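Local coordinates for putative peptidyl-arginine deiminase (PDB 1XKN), which probably acts as a deiminase of the guanidinium group of agmatine or of arginine in peptides, at residues A16-S21 against C339-E344; R49-N54 against I291-V296. All coordinates share one frame; numbering follows the deposited sequence.

The two contacts lie with their centres about 9 Å apart and share a sheet. Contact 1 pairs strand 15-21 with the C-terminal strand 342-345. Strand 52-57, which contact 2 reaches, is the neighbour of 15-21 on its other side. Along the chain, contact 2 is nested within the loop that contact 1 closes. Between them, N54 N lies 2.9 Å from T18 O, probably as a hydrogen bond. N54 OD1 probably makes another with S17 OG, also at 2.9 Å. The bound sodium ion, held by N117, W118 and N134, is about 11 Å from the side chain of H342 in contact 1.

Contact 1: A16-S21 against C339-E344; sequences ASTWLS and CVTHEE
The indole of W19 meets strand 342-344 with its edge. H342 O lies in the ring plane there, and E344 OE2 sits near it, 3.4 Å from W19 NE1 in a weak hydrogen bond. The E344 carboxylate is turned 36° from the indole. Its OE2 is also 2.8 Å from S17 OG, but N54 OD1 competes for the same hydroxyl proton. Beyond the two strands, Q144 reaches OE2 and K113 forms a salt bridge with OE1. The positive charge of K113 probably favours an ionised carboxylate. E344 gets there as an extended chain, with CG anti to the backbone N (chi1 170°), running past A16 CB. The H342 imidazole leans along its own strand to the next residue, where ND1 gives an in-plane hydrogen bond to E343 O. Strands 17-21 and 342-344 are antiparallel, and a classic beta bulge lies at the A16 end of the pairing, where A16 and S17 both face E344. E344 O receives A16 N at 2.7 Å, nearly straight, and S17 N only weakly. W19 N binds H342 O at 2.8 Å, while the return bond from H342 N is weak. The T341 CA-H also points to W19 O. Past this point the backbones are bridged by a water, which accepts from S21 N and lies 2.6 Å from V340 O. The opposite face of the sheet from W19 and E344 carries T18 and E343, and E343 forms a salt bridge with R96. L20 lies beside T341, with CD2 3.5 Å from T341 CG2, and also packs on L43 of helix 36-50.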
loop_
_atom_site.group_PDB
_atom_site.type_symbol
_atom_site.label_atom_id
_atom_site.label_comp_id
_atom_site.label_asym_id
_atom_site.label_seq_id
_atom_site.Cartn_x
_atom_site.Cartn_y
_atom_site.Cartn_z
ATOM N N ALA A 16 -14.338 3.829 -2.743
ATOM C CA ALA A 16 -15.002 5.014 -3.250
ATOM C C ALA A 16 -14.038 5.541 -4.310
ATOM O O ALA A 16 -14.452 6.101 -5.326
ATOM C CB ALA A 16 -15.180 6.046 -2.136
ATOM N N SER A 17 -12.744 5.349 -4.059
ATOM C CA SER A 17 -11.699 5.799 -4.980
ATOM C C SER A 17 -10.347 5.217 -4.589
ATOM O O SER A 17 -10.231 4.469 -3.618
ATOM C CB SER A 17 -11.565 7.321 -4.921
ATOM O OG SER A 17 -10.822 7.710 -3.768
ATOM N N THR A 18 -9.332 5.570 -5.371
ATOM C CA THR A 18 -7.954 5.190 -5.094
ATOM C C THR A 18 -7.181 6.494 -5.207
ATOM O O THR A 18 -7.421 7.289 -6.120
ATOM C CB THR A 18 -7.365 4.207 -6.123
ATOM O OG1 THR A 18 -8.032 2.942 -6.024
ATOM C CG2 THR A 18 -5.869 3.999 -5.853
ATOM N N TRP A 19 -6.273 6.718 -4.265
ATOM C CA TRP A 19 -5.457 7.923 -4.266
ATOM C C TRP A 19 -4.046 7.676 -4.772
ATOM O O TRP A 19 -3.471 6.608 -4.561
ATOM C CB TRP A 19 -5.371 8.520 -2.863
ATOM C CG TRP A 19 -6.602 9.256 -2.472
ATOM C CD1 TRP A 19 -7.770 8.719 -2.024
ATOM C CD2 TRP A 19 -6.814 10.670 -2.563
ATOM N NE1 TRP A 19 -8.704 9.712 -1.834
ATOM C CE2 TRP A 19 -8.141 10.919 -2.158
ATOM C CE3 TRP A 19 -6.011 11.749 -2.955
ATOM C CZ2 TRP A 19 -8.687 12.205 -2.129
ATOM C CZ3 TRP A 19 -6.554 13.032 -2.927
ATOM C CH2 TRP A 19 -7.883 13.245 -2.518
ATOM N N LEU A 20 -3.500 8.692 -5.434
ATOM C CA LEU A 20 -2.152 8.663 -5.980
ATOM C C LEU A 20 -1.526 10.034 -5.770
ATOM O O LEU A 20 -2.233 11.038 -5.670
ATOM C CB LEU A 20 -2.180 8.391 -7.486
ATOM C CG LEU A 20 -2.821 7.108 -8.010
ATOM C CD1 LEU A 20 -2.842 7.150 -9.533
ATOM C CD2 LEU A 20 -2.038 5.904 -7.514
ATOM N N SER A 21 -0.200 10.065 -5.703
ATOM C CA SER A 21 0.548 11.310 -5.569
ATOM C C SER A 21 1.448 11.313 -6.799
ATOM O O SER A 21 2.438 10.584 -6.850
ATOM C CB SER A 21 1.389 11.322 -4.285
ATOM O OG SER A 21 0.578 11.458 -3.129
ATOM N N CYS A 339 2.884 0.565 -3.146
ATOM C CA CYS A 339 3.523 1.712 -2.509
ATOM C C CYS A 339 3.025 3.066 -3.001
ATOM O O CYS A 339 3.028 4.036 -2.249
ATOM C CB CYS A 339 5.039 1.646 -2.707
ATOM S SG CYS A 339 5.853 0.264 -1.889
ATOM N N VAL A 340 2.595 3.143 -4.255
ATOM C CA VAL A 340 2.144 4.423 -4.796
ATOM C C VAL A 340 0.635 4.638 -4.756
ATOM O O VAL A 340 0.127 5.635 -5.272
ATOM C CB VAL A 340 2.649 4.621 -6.250
ATOM C CG1 VAL A 340 4.167 4.592 -6.267
ATOM C CG2 VAL A 340 2.079 3.541 -7.167
ATOM N N THR A 341 -0.079 3.719 -4.123
ATOM C CA THR A 341 -1.532 3.815 -4.042
ATOM C C THR A 341 -2.056 3.782 -2.616
ATOM O O THR A 341 -1.349 3.400 -1.690
ATOM C CB THR A 341 -2.188 2.621 -4.759
ATOM O OG1 THR A 341 -1.720 1.401 -4.161
ATOM C CG2 THR A 341 -1.830 2.610 -6.231
ATOM N N HIS A 342 -3.297 4.220 -2.451
ATOM C CA HIS A 342 -3.976 4.123 -1.172
ATOM C C HIS A 342 -5.453 4.188 -1.450
ATOM O O HIS A 342 -5.964 5.159 -2.011
ATOM C CB HIS A 342 -3.596 5.209 -0.166
ATOM C CG HIS A 342 -3.815 4.781 1.251
ATOM N ND1 HIS A 342 -5.046 4.374 1.723
ATOM C CD2 HIS A 342 -2.941 4.589 2.265
ATOM C CE1 HIS A 342 -4.916 3.942 2.965
ATOM N NE2 HIS A 342 -3.649 4.061 3.317
ATOM N N GLU A 343 -6.137 3.124 -1.072
ATOM C CA GLU A 343 -7.557 3.056 -1.295
ATOM C C GLU A 343 -8.324 3.986 -0.375
ATOM O O GLU A 343 -7.826 4.423 0.665
ATOM C CB GLU A 343 -8.053 1.619 -1.083
ATOM C CG GLU A 343 -8.029 1.131 0.372
ATOM C CD GLU A 343 -6.663 0.654 0.841
ATOM O OE1 GLU A 343 -5.668 0.810 0.103
ATOM O OE2 GLU A 343 -6.580 0.118 1.969
ATOM N N GLU A 344 -9.536 4.308 -0.800
ATOM C CA GLU A 344 -10.449 5.103 -0.001
ATOM C C GLU A 344 -11.657 4.187 0.086
ATOM O O GLU A 344 -12.382 4.019 -0.892
ATOM C CB GLU A 344 -10.874 6.404 -0.680
ATOM C CG GLU A 344 -12.013 7.068 0.107
ATOM C CD GLU A 344 -12.565 8.334 -0.519
ATOM O OE1 GLU A 344 -13.581 8.844 0.003
ATOM O OE2 GLU A 344 -11.992 8.820 -1.516
HETATM O O HOH W 1 1.413 7.836 -5.916
#

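Contact 2: R49-N54 against I291-V296; sequences RSETVN and IANTVV
A polar contact with a hairpin turn joins S50 and E51 to N293 and T294. It sits between the C-terminal end of helix 36-50 and the turn that connects strands 290-291 and 295-300. The E51 carboxylate takes N293 N on the syn lone pair of OE2, at 2.9 Å and 168°. S50 OG gives its proton to the same oxygen from the anti side, 2.8 Å away and 23° out of the carboxylate plane. S50 OG in turn accepts T294 N at 2.9 Å. The hydroxyl thus relays between the carboxylate and the turn, and two successive backbone N-H groups are met by two neighbouring side chains. S50 OG stands anti to its own backbone N (chi1 171°), which carries it out to the turn. The turn itself is close to type I, with N293 and T294 at its two central positions, and A292 N binds V295 O across its base. Helix 36-50 is the crossover of a beta-alpha-beta unit, linking the parallel strands 15-21 and 52-57. E51 lies in the short link from this helix to strand 52-57. Its other oxygen, OE1, hydrogen-bonds to T18 and to the H15 ring, and N293 OD1 takes the backbone N of H15. The N293 and E51 side chains cross at about a right angle, with N293 CG 3.3 Å from E51 OE2. T294 OG1 presses on S50 CB at 3.1 Å. At the outer end, R49 NH1 lies 4.4 Å from V295 CG1 and hydrogen-bonds to Q46, while NH2 forms a salt bridge with E321.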
loop_
_atom_site.group_PDB
_atom_site.type_symbol
_atom_site.label_atom_id
_atom_site.label_comp_id
_atom_site.label_asym_id
_atom_site.label_seq_id
_atom_site.Cartn_x
_atom_site.Cartn_y
_atom_site.Cartn_z
ATOM N N ARG A 49 -10.579 2.433 -14.829
ATOM C CA ARG A 49 -11.492 1.466 -15.427
ATOM C C ARG A 49 -12.373 0.887 -14.325
ATOM O O ARG A 49 -13.486 0.419 -14.574
ATOM C CB ARG A 49 -10.707 0.325 -16.078
ATOM C CG ARG A 49 -9.837 0.734 -17.249
ATOM C CD ARG A 49 -9.064 -0.470 -17.760
ATOM N NE ARG A 49 -9.967 -1.543 -18.171
ATOM C CZ ARG A 49 -9.713 -2.837 -18.013
ATOM N NH1 ARG A 49 -8.577 -3.227 -17.447
ATOM N NH2 ARG A 49 -10.592 -3.745 -18.420
ATOM N N SER A 50 -11.864 0.951 -13.100
ATOM C CA SER A 50 -12.532 0.390 -11.935
ATOM C C SER A 50 -13.261 1.364 -11.017
ATOM O O SER A 50 -14.360 1.075 -10.537
ATOM C CB SER A 50 -11.497 -0.381 -11.108
ATOM O OG SER A 50 -12.013 -0.776 -9.852
ATOM N N GLU A 51 -12.651 2.518 -10.771
ATOM C CA GLU A 51 -13.242 3.474 -9.852
ATOM C C GLU A 51 -12.645 4.864 -10.028
ATOM O O GLU A 51 -11.818 5.096 -10.915
ATOM C CB GLU A 51 -12.997 2.989 -8.415
ATOM C CG GLU A 51 -11.508 2.987 -8.018
ATOM C CD GLU A 51 -11.089 1.775 -7.200
ATOM O OE1 GLU A 51 -10.337 1.949 -6.214
ATOM O OE2 GLU A 51 -11.484 0.640 -7.548
ATOM N N THR A 52 -13.083 5.783 -9.174
ATOM C CA THR A 52 -12.595 7.156 -9.179
ATOM C C THR A 52 -11.126 7.148 -8.780
ATOM O O THR A 52 -10.710 6.370 -7.914
ATOM C CB THR A 52 -13.367 8.016 -8.160
ATOM O OG1 THR A 52 -14.759 8.036 -8.506
ATOM C CG2 THR A 52 -12.827 9.439 -8.145
ATOM N N VAL A 53 -10.345 8.011 -9.420
ATOM C CA VAL A 53 -8.922 8.126 -9.129
ATOM C C VAL A 53 -8.638 9.565 -8.708
ATOM O O VAL A 53 -8.841 10.500 -9.484
ATOM C CB VAL A 53 -8.063 7.792 -10.370
ATOM C CG1 VAL A 53 -6.591 7.786 -10.000
ATOM C CG2 VAL A 53 -8.483 6.446 -10.945
ATOM N N ASN A 54 -8.196 9.737 -7.466
ATOM C CA ASN A 54 -7.870 11.055 -6.936
ATOM C C ASN A 54 -6.359 11.208 -6.992
ATOM O O ASN A 54 -5.631 10.427 -6.380
ATOM C CB ASN A 54 -8.366 11.180 -5.492
ATOM C CG ASN A 54 -9.880 11.231 -5.400
ATOM O OD1 ASN A 54 -10.511 10.377 -4.771
ATOM N ND2 ASN A 54 -10.470 12.236 -6.028
ATOM N N ILE A 291 -5.199 -4.074 -4.720
ATOM C CA ILE A 291 -6.534 -4.599 -4.981
ATOM C C ILE A 291 -7.481 -3.423 -5.215
ATOM O O ILE A 291 -7.642 -2.577 -4.338
ATOM C CB ILE A 291 -7.078 -5.407 -3.777
ATOM C CG1 ILE A 291 -6.102 -6.523 -3.396
ATOM C CG2 ILE A 291 -8.443 -5.999 -4.131
ATOM C CD1 ILE A 291 -6.341 -7.072 -1.991
ATOM N N ALA A 292 -8.081 -3.358 -6.402
ATOM C CA ALA A 292 -9.041 -2.304 -6.734
ATOM C C ALA A 292 -10.416 -2.965 -6.809
ATOM O O ALA A 292 -10.525 -4.174 -6.618
ATOM C CB ALA A 292 -8.681 -1.661 -8.069
ATOM N N ASN A 293 -11.462 -2.195 -7.097
ATOM C CA ASN A 293 -12.803 -2.769 -7.159
ATOM C C ASN A 293 -12.992 -3.856 -8.213
ATOM O O ASN A 293 -13.503 -4.932 -7.912
ATOM C CB ASN A 293 -13.852 -1.670 -7.378
ATOM C CG ASN A 293 -14.055 -0.798 -6.155
ATOM O OD1 ASN A 293 -13.521 -1.073 -5.078
ATOM N ND2 ASN A 293 -14.843 0.261 -6.313
ATOM N N THR A 294 -12.572 -3.588 -9.445
ATOM C CA THR A 294 -12.756 -4.563 -10.519
ATOM C C THR A 294 -11.475 -5.206 -11.029
ATOM O O THR A 294 -11.522 -6.107 -11.870
ATOM C CB THR A 294 -13.448 -3.924 -11.730
ATOM O OG1 THR A 294 -12.565 -2.969 -12.329
ATOM C CG2 THR A 294 -14.718 -3.226 -11.303
ATOM N N VAL A 295 -10.336 -4.745 -10.532
ATOM C CA VAL A 295 -9.067 -5.286 -10.989
ATOM C C VAL A 295 -8.032 -5.341 -9.884
ATOM O O VAL A 295 -8.146 -4.664 -8.865
ATOM C CB VAL A 295 -8.473 -4.431 -12.140
ATOM C CG1 VAL A 295 -9.403 -4.446 -13.344
ATOM C CG2 VAL A 295 -8.253 -2.996 -11.666
ATOM N N VAL A 296 -7.029 -6.185 -10.094
ATOM C CA VAL A 296 -5.919 -6.303 -9.169
ATOM C C VAL A 296 -4.729 -5.973 -10.052
ATOM O O VAL A 296 -4.536 -6.590 -11.102
ATOM C CB VAL A 296 -5.788 -7.727 -8.597
ATOM C CG1 VAL A 296 -4.583 -7.800 -7.658
ATOM C CG2 VAL A 296 -7.061 -8.093 -7.837
#